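Local coordinates for racemase, putative (Roseobacter denitrificans, PDB 3TCS), which is a putative racemase of the mandelate racemase/muconate lactonizing enzyme family that binds magnesium and may have hydro-lyase activity, its substrate being uncertain, at residues B[131-136]-B[357-363]; B[309-315]-B[332-336]. One frame throughout, in Å; residues are numbered along the deposited sequence.

Contact 1: residues B[131-136]-B[357-363]; sequences PGLIRA and EDGHARV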
loop_
_atom_site.group_PDB
_atom_site.type_symbol
_atom_site.label_atom_id
_atom_site.label_comp_id
_atom_site.label_asym_id
_atom_site.label_seq_id
_atom_site.Cartn_x
_atom_site.Cartn_y
_atom_site.Cartn_z
ATOM N N PRO B 131 -22.209 18.047 -19.471
ATOM C CA PRO B 131 -21.120 19.026 -19.437
ATOM C C PRO B 131 -21.653 20.298 -18.795
ATOM O O PRO B 131 -22.866 20.516 -18.760
ATOM C CB PRO B 131 -20.776 19.210 -20.913
ATOM C CG PRO B 131 -22.101 19.040 -21.583
ATOM C CD PRO B 131 -22.693 17.844 -20.848
ATOM N N GLY B 132 -20.761 21.137 -18.286
ATOM C CA GLY B 132 -21.209 22.363 -17.653
ATOM C C GLY B 132 -20.224 22.891 -16.631
ATOM O O GLY B 132 -19.092 22.418 -16.548
ATOM N N LEU B 133 -20.664 23.864 -15.839
ATOM C CA LEU B 133 -19.813 24.482 -14.831
ATOM C C LEU B 133 -19.805 23.768 -13.485
ATOM O O LEU B 133 -20.780 23.124 -13.097
ATOM C CB LEU B 133 -20.248 25.937 -14.617
ATOM C CG LEU B 133 -20.175 26.837 -15.850
ATOM C CD1 LEU B 133 -20.900 28.149 -15.572
ATOM C CD2 LEU B 133 -18.719 27.081 -16.211
ATOM N N ILE B 134 -18.681 23.885 -12.783
ATOM C CA ILE B 134 -18.524 23.298 -11.458
ATOM C C ILE B 134 -17.894 24.380 -10.597
ATOM O O ILE B 134 -16.848 24.932 -10.949
ATOM C CB ILE B 134 -17.568 22.076 -11.448
ATOM C CG1 ILE B 134 -17.999 21.039 -12.486
ATOM C CG2 ILE B 134 -17.566 21.440 -10.065
ATOM C CD1 ILE B 134 -17.456 21.307 -13.879
ATOM N N ARG B 135 -18.532 24.703 -9.479
ATOM C CA ARG B 135 -17.990 25.721 -8.592
ATOM C C ARG B 135 -16.683 25.192 -8.012
ATOM O O ARG B 135 -16.601 24.035 -7.618
ATOM C CB ARG B 135 -18.970 26.017 -7.460
ATOM C CG ARG B 135 -18.472 27.066 -6.488
ATOM C CD ARG B 135 -19.379 27.132 -5.277
ATOM N NE ARG B 135 -18.910 28.109 -4.300
ATOM C CZ ARG B 135 -19.337 28.154 -3.044
ATOM N NH1 ARG B 135 -20.236 27.275 -2.620
ATOM N NH2 ARG B 135 -18.875 29.082 -2.217
ATOM N N ALA B 136 -15.664 26.039 -7.951
ATOM C CA ALA B 136 -14.372 25.622 -7.425
ATOM C C ALA B 136 -13.968 26.410 -6.192
ATOM O O ALA B 136 -14.417 27.541 -5.999
ATOM C CB ALA B 136 -13.312 25.784 -8.499
ATOM N N GLU B 357 -14.017 30.755 -14.695
ATOM C CA GLU B 357 -15.039 31.727 -15.071
ATOM C C GLU B 357 -15.835 32.046 -13.808
ATOM O O GLU B 357 -16.633 31.230 -13.351
ATOM C CB GLU B 357 -15.981 31.139 -16.133
ATOM C CG GLU B 357 -15.272 30.474 -17.308
ATOM C CD GLU B 357 -16.236 29.909 -18.343
ATOM O OE1 GLU B 357 -15.866 28.913 -19.001
ATOM O OE2 GLU B 357 -17.350 30.461 -18.512
ATOM N N ASP B 358 -15.601 33.225 -13.244
ATOM C CA ASP B 358 -16.290 33.651 -12.029
ATOM C C ASP B 358 -16.364 32.535 -10.982
ATOM O O ASP B 358 -17.447 32.126 -10.567
ATOM C CB ASP B 358 -17.696 34.148 -12.372
ATOM C CG ASP B 358 -18.390 34.795 -11.185
ATOM O OD1 ASP B 358 -17.753 35.625 -10.496
ATOM O OD2 ASP B 358 -19.575 34.478 -10.946
ATOM N N GLY B 359 -15.200 32.038 -10.574
ATOM C CA GLY B 359 -15.143 30.997 -9.561
ATOM C C GLY B 359 -15.584 29.610 -9.987
ATOM O O GLY B 359 -15.706 28.715 -9.155
ATOM N N HIS B 360 -15.821 29.424 -11.281
ATOM C CA HIS B 360 -16.244 28.128 -11.792
ATOM C C HIS B 360 -15.300 27.586 -12.852
ATOM O O HIS B 360 -14.736 28.346 -13.640
ATOM C CB HIS B 360 -17.647 28.219 -12.404
ATOM C CG HIS B 360 -18.740 28.411 -11.400
ATOM N ND1 HIS B 360 -18.888 29.572 -10.673
ATOM C CD2 HIS B 360 -19.734 27.585 -10.996
ATOM C CE1 HIS B 360 -19.925 29.453 -9.863
ATOM N NE2 HIS B 360 -20.457 28.255 -10.039
ATOM N N ALA B 361 -15.135 26.265 -12.858
ATOM C CA ALA B 361 -14.311 25.590 -13.851
ATOM C C ALA B 361 -15.336 25.021 -14.828
ATOM O O ALA B 361 -16.527 24.966 -14.507
ATOM C CB ALA B 361 -13.507 24.473 -13.207
ATOM N N ARG B 362 -14.903 24.589 -16.008
ATOM C CA ARG B 362 -15.864 24.075 -16.973
ATOM C C ARG B 362 -15.514 22.764 -17.652
ATOM O O ARG B 362 -14.387 22.559 -18.096
ATOM C CB ARG B 362 -16.121 25.124 -18.064
ATOM C CG ARG B 362 -17.091 24.674 -19.152
ATOM C CD ARG B 362 -17.032 25.588 -20.379
ATOM N NE ARG B 362 -17.572 26.926 -20.139
ATOM C CZ ARG B 362 -18.868 27.219 -20.071
ATOM N NH1 ARG B 362 -19.784 26.268 -20.220
ATOM N NH2 ARG B 362 -19.252 28.474 -19.859
ATOM N N VAL B 363 -16.499 21.876 -17.717
ATOM C CA VAL B 363 -16.343 20.609 -18.421
ATOM C C VAL B 363 -17.016 20.894 -19.755
ATOM O O VAL B 363 -18.199 21.247 -19.795
ATOM C CB VAL B 363 -17.098 19.452 -17.731
ATOM C CG1 VAL B 363 -17.108 18.229 -18.648
ATOM C CG2 VAL B 363 -16.433 19.110 -16.410
#
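Five backbone hydrogen bonds join strand 132-136 to residues 359-363, and their pattern establishes an antiparallel ladder. G132 and V363 form one hydrogen-bonded pair, where V363 N meets G132 O at 2.9 Å and 175°, while the return bond from G132 N is more bent, at 135°. I134 and A361 form the next, with I134 N to A361 O at 3.0 Å; A136 N then reaches G359 O at 2.9 Å. Between these pairs, the CA-H of L133 points at A361 O.

On one face, R362 grips E357 side-on: NE meets OE1 at 2.9 Å and NH2 meets OE2. L133 CD2 lies over the centre of that guanidinium, 3.8 Å above its plane, so an apolar methyl caps one face of the arginine's charged group.

Along the same face, the ring of H360 lies against R135. R135 CA sits 3.9 Å from the ring centroid, a CH-pi contact, and ND1 donates to D358 O within the type I' turn, fixing the ring's rotation. The extended side chain of R135 (chi1 180°) leads away to a salt bridge with D201.

On the other face, I134 CD1 packs on V363 CG2 at 3.5 Å, beside helix 314-322. That face, with A361, is aliphatic, whereas the first mixes charged, aromatic and leucine groups; the type I' turn 357-360 brings strand 360-363 into this long-range antiparallel pairing.

Contact 2: residues B[309-315]-B[332-336]; sequences ANWSLVT and LEFSI. With DAL (D-alanine), chain L.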
loop_
_atom_site.group_PDB
_atom_site.type_symbol
_atom_site.label_atom_id
_atom_site.label_comp_id
_atom_site.label_asym_id
_atom_site.label_seq_id
_atom_site.Cartn_x
_atom_site.Cartn_y
_atom_site.Cartn_z
ATOM N N ALA B 309 -5.214 18.129 -6.062
ATOM C CA ALA B 309 -4.341 19.220 -5.642
ATOM C C ALA B 309 -3.353 19.852 -6.617
ATOM O O ALA B 309 -2.475 20.603 -6.194
ATOM C CB ALA B 309 -3.592 18.784 -4.385
ATOM N N ASN B 310 -3.467 19.557 -7.901
ATOM C CA ASN B 310 -2.555 20.170 -8.855
ATOM C C ASN B 310 -3.177 20.219 -10.231
ATOM O O ASN B 310 -4.261 19.672 -10.453
ATOM C CB ASN B 310 -1.214 19.421 -8.894
ATOM C CG ASN B 310 -1.373 17.960 -9.229
ATOM O OD1 ASN B 310 -1.818 17.607 -10.321
ATOM N ND2 ASN B 310 -1.013 17.094 -8.283
ATOM N N TRP B 311 -2.492 20.880 -11.154
ATOM C CA TRP B 311 -3.005 21.018 -12.500
ATOM C C TRP B 311 -2.587 19.935 -13.479
ATOM O O TRP B 311 -2.440 20.190 -14.678
ATOM C CB TRP B 311 -2.672 22.402 -13.060
ATOM C CG TRP B 311 -3.368 23.512 -12.322
ATOM C CD1 TRP B 311 -4.289 23.386 -11.318
ATOM C CD2 TRP B 311 -3.175 24.918 -12.513
ATOM N NE1 TRP B 311 -4.677 24.630 -10.868
ATOM C CE2 TRP B 311 -4.006 25.586 -11.585
ATOM C CE3 TRP B 311 -2.376 25.678 -13.379
ATOM C CZ2 TRP B 311 -4.060 26.982 -11.498
ATOM C CZ3 TRP B 311 -2.431 27.068 -13.291
ATOM C CH2 TRP B 311 -3.268 27.703 -12.355
ATOM N N SER B 312 -2.361 18.734 -12.959
ATOM C CA SER B 312 -2.094 17.603 -13.837
ATOM C C SER B 312 -3.554 17.313 -14.201
ATOM O O SER B 312 -4.432 18.139 -13.911
ATOM C CB SER B 312 -1.463 16.421 -13.078
ATOM O OG SER B 312 -2.366 15.817 -12.167
ATOM N N LEU B 313 -3.841 16.176 -14.819
ATOM C CA LEU B 313 -5.219 15.881 -15.189
ATOM C C LEU B 313 -6.132 15.501 -14.024
ATOM O O LEU B 313 -7.340 15.389 -14.201
ATOM C CB LEU B 313 -5.256 14.767 -16.237
ATOM C CG LEU B 313 -4.786 15.166 -17.636
ATOM C CD1 LEU B 313 -4.851 13.968 -18.566
ATOM C CD2 LEU B 313 -5.669 16.282 -18.151
ATOM N N VAL B 314 -5.575 15.308 -12.837
ATOM C CA VAL B 314 -6.411 14.923 -11.702
ATOM C C VAL B 314 -7.590 15.876 -11.471
ATOM O O VAL B 314 -8.700 15.436 -11.152
ATOM C CB VAL B 314 -5.562 14.783 -10.408
ATOM C CG1 VAL B 314 -4.997 16.137 -9.975
ATOM C CG2 VAL B 314 -6.391 14.142 -9.309
ATOM N N THR B 315 -7.364 17.173 -11.653
ATOM C CA THR B 315 -8.431 18.143 -11.442
ATOM C C THR B 315 -9.530 18.011 -12.498
ATOM O O THR B 315 -10.720 18.094 -12.174
ATOM C CB THR B 315 -7.869 19.580 -11.419
ATOM O OG1 THR B 315 -6.933 19.702 -10.340
ATOM C CG2 THR B 315 -8.987 20.594 -11.206
ATOM N N LEU B 332 -15.273 21.996 -6.357
ATOM C CA LEU B 332 -14.083 21.329 -6.877
ATOM C C LEU B 332 -12.840 21.928 -6.221
ATOM O O LEU B 332 -12.687 23.147 -6.197
ATOM C CB LEU B 332 -13.982 21.574 -8.387
ATOM C CG LEU B 332 -12.693 21.143 -9.091
ATOM C CD1 LEU B 332 -12.823 19.689 -9.512
ATOM C CD2 LEU B 332 -12.442 22.031 -10.313
ATOM N N GLU B 333 -11.951 21.090 -5.692
ATOM C CA GLU B 333 -10.726 21.624 -5.109
ATOM C C GLU B 333 -9.916 22.187 -6.275
ATOM O O GLU B 333 -9.725 21.517 -7.293
ATOM C CB GLU B 333 -9.924 20.533 -4.400
ATOM C CG GLU B 333 -8.542 21.021 -3.978
ATOM C CD GLU B 333 -7.860 20.128 -2.970
ATOM O OE1 GLU B 333 -8.057 18.893 -2.985
ATOM O OE2 GLU B 333 -7.102 20.679 -2.154
ATOM N N PHE B 334 -9.453 23.423 -6.146
ATOM C CA PHE B 334 -8.696 24.026 -7.235
ATOM C C PHE B 334 -7.418 24.676 -6.726
ATOM O O PHE B 334 -7.456 25.733 -6.109
ATOM C CB PHE B 334 -9.559 25.068 -7.943
ATOM C CG PHE B 334 -9.012 25.502 -9.274
ATOM C CD1 PHE B 334 -9.202 24.717 -10.408
ATOM C CD2 PHE B 334 -8.289 26.684 -9.387
ATOM C CE1 PHE B 334 -8.679 25.107 -11.641
ATOM C CE2 PHE B 334 -7.759 27.084 -10.616
ATOM C CZ PHE B 334 -7.957 26.291 -11.744
ATOM N N SER B 335 -6.283 24.036 -6.986
ATOM C CA SER B 335 -5.004 24.572 -6.545
ATOM C C SER B 335 -4.729 25.928 -7.176
ATOM O O SER B 335 -4.904 26.103 -8.383
ATOM C CB SER B 335 -3.868 23.624 -6.920
ATOM O OG SER B 335 -2.620 24.232 -6.634
ATOM N N ILE B 336 -4.305 26.894 -6.366
ATOM C CA ILE B 336 -3.987 28.211 -6.901
ATOM C C ILE B 336 -2.491 28.513 -6.794
ATOM O O ILE B 336 -2.069 29.658 -6.928
ATOM C CB ILE B 336 -4.832 29.339 -6.216
ATOM C CG1 ILE B 336 -4.862 29.174 -4.696
ATOM C CG2 ILE B 336 -6.270 29.296 -6.750
ATOM C CD1 ILE B 336 -3.549 29.462 -4.001
HETATM N N DAL L . -6.728 18.492 0.140
HETATM C CA DAL L . -5.376 19.074 0.228
HETATM C CB DAL L . -4.890 19.504 -1.149
HETATM C C DAL L . -4.430 18.065 0.785
HETATM O O DAL L . -4.614 17.608 1.867
HETATM O O HOH W 1 -6.408 21.332 -8.000
#
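The loop that leads into helix 314-322 meets strand 332-335 here, at the D-alanine pocket of the barrel domain, to which A309 and E333 belong. W311 carries the contact from the loop side. Its NE1 donates a weak bond to S335 O, 2.9 Å long but bent to 123° at the hydrogen, and the same nitrogen lies 3.8 Å above the plane of the F334 ring, offset toward the rim. The rings meet obliquely, their planes at 40°, with W311 CZ2 3.8 Å from F334 CE2. Because CG of W311 stands anti to the carbonyl carbon (chi1 -66°), the indole swings over to the strand.

T315 serves both polar and apolar partners. Its OG1 donates to N310 O at 2.7 Å and accepts from a water that also accepts from S335 N and gives a weak bond to E333 O. Its CG2, anti to the backbone N, touches L332 CD2, the two side chains crossing at about a right angle. Nearer the pocket, S335 CB lies 3.4 Å from A309 O.

The loop's own shape is set by N310 OD1, which takes both S312 N, on a lone pair at 2.9 Å, and S312 OG; the first of these bonds closes an Asx turn. S312 OG in turn accepts weakly from V314 N, a capping bond at the helix entrance.

In the pocket, A309 CB faces the ligand. The carboxylate of E333 is held by S139, K167 and the backbone N of C308. A strand residue and a neighbouring loop residue facing one ligand are what the C-terminal ends of a TIM barrel's strands provide, as in enolase-superfamily enzymes.

How the contacts relate
After the N-terminal domain's strands and helices, the chain reaches strand 132-139, whose opening residues await a partner more than 220 positions later. Within that long excursion, which includes most of the barrel, residues 309-315 enter helix 314-322, and the chain soon comes back as strand 332-335: contact 2 closes this short loop. Residues 357-363 then close the long one at contact 1, so the shorter loop is nested within the longer. The contact centres lie about 13 Å apart, yet the contacts touch. R135 O probably hydrogen-bonds L332 N at 2.7 Å, and A361 CB packs on L332 CD2. Strand 132-139 thus pairs with parallel 332-335 and antiparallel 360-363, tying the pocket-bearing strand to contact 1.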